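Local coordinates for Thiol:disulfide interchange protein DsbA (Pseudomonas aeruginosa, PDB 4ZL8), which probably introduces disulfide bonds into other proteins of the periplasm by handing over its own redox-active disulfide, using a thioredoxin fold, at residues F33-P38 and N92-A97. The protein carries 1 engineered substitution. Sequence-based numbering, arbitrary orientation.
Sequences FWYGCP and NAVFEA
Tyr35 lays one face of its ring over a methyl of Val94: CG1 sits 3.5 Å from the ring centroid and only 7° off the normal, a CH-pi contact. CG1 lies anti to the backbone N of Val94 (chi1 170°), which aims this branch at the ring. The opposite face takes Phe33 CE2 near its rim, so the phenol is sandwiched between a methyl and an aromatic edge. Its own edge meets Phe95 in a T-shaped pair, planes at 78°, with Tyr35 CD1 4.0 Å from Phe95 CE2 and above that ring's face. Phe95 reaches back to the loop backbone, bringing CE1 to 3.3 Å from Tyr35 O, while CZ touches Phe33 CD2 at 4.0 Å. A tyrosine suits this place because its flat ring offers apolar faces and an edge, while its OH hydrogen-bonds Glu87; Tyr35 O is hydrogen-bonded to His99 NE2. The packing joins helix 87-99 to the type I turn Trp34-Cys37, whose last residue is the N-cap of helix 38-52 and forms the redox-active disulfide with Cys40. With no hydrogen bond between the two segments, attraction across them probably comes mainly from dispersion, with a small electrostatic share from the CH-pi and edge-to-face contacts.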
loop_
_atom_site.group_PDB
_atom_site.type_symbol
_atom_site.label_atom_id
_atom_site.label_comp_id
_atom_site.label_asym_id
_atom_site.label_seq_id
_atom_site.Cartn_x
_atom_site.Cartn_y
_atom_site.Cartn_z
ATOM N N PHE A 33 -3.064 0.719 -2.747
ATOM C CA PHE A 33 -4.388 0.613 -2.139
ATOM C C PHE A 33 -4.962 2.013 -1.931
ATOM O O PHE A 33 -4.285 3.015 -2.084
ATOM C CB PHE A 33 -4.302 -0.130 -0.792
ATOM C CG PHE A 33 -3.913 0.753 0.336
ATOM C CD1 PHE A 33 -2.637 1.293 0.404
ATOM C CD2 PHE A 33 -4.811 1.062 1.337
ATOM C CE1 PHE A 33 -2.298 2.140 1.423
ATOM C CE2 PHE A 33 -4.462 1.917 2.355
ATOM C CZ PHE A 33 -3.207 2.431 2.406
ATOM N N TRP A 34 -6.231 2.056 -1.557
ATOM C CA TRP A 34 -6.867 3.244 -1.022
ATOM C C TRP A 34 -7.691 2.765 0.170
ATOM O O TRP A 34 -8.411 1.776 0.081
ATOM C CB TRP A 34 -7.738 3.918 -2.105
ATOM C CG TRP A 34 -8.738 4.921 -1.632
ATOM C CD1 TRP A 34 -8.562 5.892 -0.686
ATOM C CD2 TRP A 34 -10.101 5.028 -2.075
ATOM N NE1 TRP A 34 -9.731 6.596 -0.522
ATOM C CE2 TRP A 34 -10.688 6.084 -1.357
ATOM C CE3 TRP A 34 -10.872 4.342 -3.017
ATOM C CZ2 TRP A 34 -12.008 6.465 -1.539
ATOM C CZ3 TRP A 34 -12.202 4.721 -3.192
ATOM C CH2 TRP A 34 -12.749 5.772 -2.458
ATOM N N TYR A 35 -7.624 3.481 1.279
ATOM C CA TYR A 35 -8.413 3.116 2.454
ATOM C C TYR A 35 -9.911 2.987 2.167
ATOM O O TYR A 35 -10.589 2.191 2.822
ATOM C CB TYR A 35 -8.246 4.135 3.565
ATOM C CG TYR A 35 -6.980 4.102 4.397
ATOM C CD1 TYR A 35 -6.589 2.968 5.102
ATOM C CD2 TYR A 35 -6.250 5.257 4.597
ATOM C CE1 TYR A 35 -5.472 2.981 5.917
ATOM C CE2 TYR A 35 -5.142 5.284 5.401
ATOM C CZ TYR A 35 -4.762 4.159 6.079
ATOM O OH TYR A 35 -3.655 4.262 6.887
ATOM N N GLY A 36 -10.442 3.774 1.230
ATOM C CA GLY A 36 -11.861 3.771 0.934
ATOM C C GLY A 36 -12.309 2.731 -0.089
ATOM O O GLY A 36 -13.487 2.651 -0.396
ATOM N N CYS A 37 -11.360 1.951 -0.602
ATOM C CA CYS A 37 -11.596 0.987 -1.660
ATOM C C CYS A 37 -12.198 -0.287 -1.067
ATOM O O CYS A 37 -11.562 -0.953 -0.266
ATOM C CB CYS A 37 -10.258 0.752 -2.380
ATOM S SG CYS A 37 -9.959 -0.832 -3.172
ATOM N N PRO A 38 -13.445 -0.625 -1.448
ATOM C CA PRO A 38 -14.051 -1.800 -0.800
ATOM C C PRO A 38 -13.341 -3.135 -1.110
ATOM O O PRO A 38 -13.315 -3.997 -0.232
ATOM C CB PRO A 38 -15.491 -1.810 -1.317
ATOM C CG PRO A 38 -15.678 -0.611 -2.073
ATOM C CD PRO A 38 -14.403 0.117 -2.272
ATOM N N ASN A 92 -6.026 -1.166 11.037
ATOM C CA ASN A 92 -7.306 -1.865 10.996
ATOM C C ASN A 92 -8.415 -0.891 11.388
ATOM O O ASN A 92 -9.498 -0.901 10.797
ATOM C CB ASN A 92 -7.353 -3.083 11.924
ATOM C CG ASN A 92 -6.360 -4.178 11.538
ATOM O OD1 ASN A 92 -5.855 -4.222 10.425
ATOM N ND2 ASN A 92 -6.082 -5.069 12.478
ATOM N N ALA A 93 -8.157 -0.052 12.384
ATOM C CA ALA A 93 -9.165 0.895 12.849
ATOM C C ALA A 93 -9.579 1.898 11.774
ATOM O O ALA A 93 -10.752 2.275 11.711
ATOM C CB ALA A 93 -8.667 1.628 14.098
ATOM N N VAL A 94 -8.637 2.328 10.947
ATOM C CA VAL A 94 -8.965 3.274 9.886
ATOM C C VAL A 94 -9.860 2.589 8.866
ATOM O O VAL A 94 -10.896 3.122 8.488
ATOM C CB VAL A 94 -7.703 3.857 9.220
ATOM C CG1 VAL A 94 -8.058 4.649 7.973
ATOM C CG2 VAL A 94 -6.932 4.737 10.205
ATOM N N PHE A 95 -9.493 1.388 8.443
ATOM C CA PHE A 95 -10.349 0.628 7.545
ATOM C C PHE A 95 -11.737 0.423 8.153
ATOM O O PHE A 95 -12.755 0.541 7.444
ATOM C CB PHE A 95 -9.725 -0.729 7.201
ATOM C CG PHE A 95 -8.947 -0.748 5.907
ATOM C CD1 PHE A 95 -9.591 -0.565 4.693
ATOM C CD2 PHE A 95 -7.578 -0.983 5.897
ATOM C CE1 PHE A 95 -8.904 -0.600 3.505
ATOM C CE2 PHE A 95 -6.889 -1.015 4.700
ATOM C CZ PHE A 95 -7.544 -0.836 3.514
ATOM N N GLU A 96 -11.811 0.079 9.436
ATOM C CA GLU A 96 -13.096 -0.209 10.049
ATOM C C GLU A 96 -13.935 1.078 10.158
ATOM O O GLU A 96 -15.158 1.049 9.949
ATOM C CB GLU A 96 -12.915 -0.881 11.419
ATOM C CG GLU A 96 -14.107 -1.721 11.857
ATOM C CD GLU A 96 -14.241 -3.069 11.117
ATOM O OE1 GLU A 96 -13.481 -3.365 10.151
ATOM O OE2 GLU A 96 -15.134 -3.847 11.509
ATOM N N ALA A 97 -13.286 2.194 10.466
ATOM C CA ALA A 97 -14.011 3.471 10.580
ATOM C C ALA A 97 -14.708 3.819 9.257
ATOM O O ALA A 97 -15.864 4.220 9.226
ATOM C CB ALA A 97 -13.065 4.579 10.970
#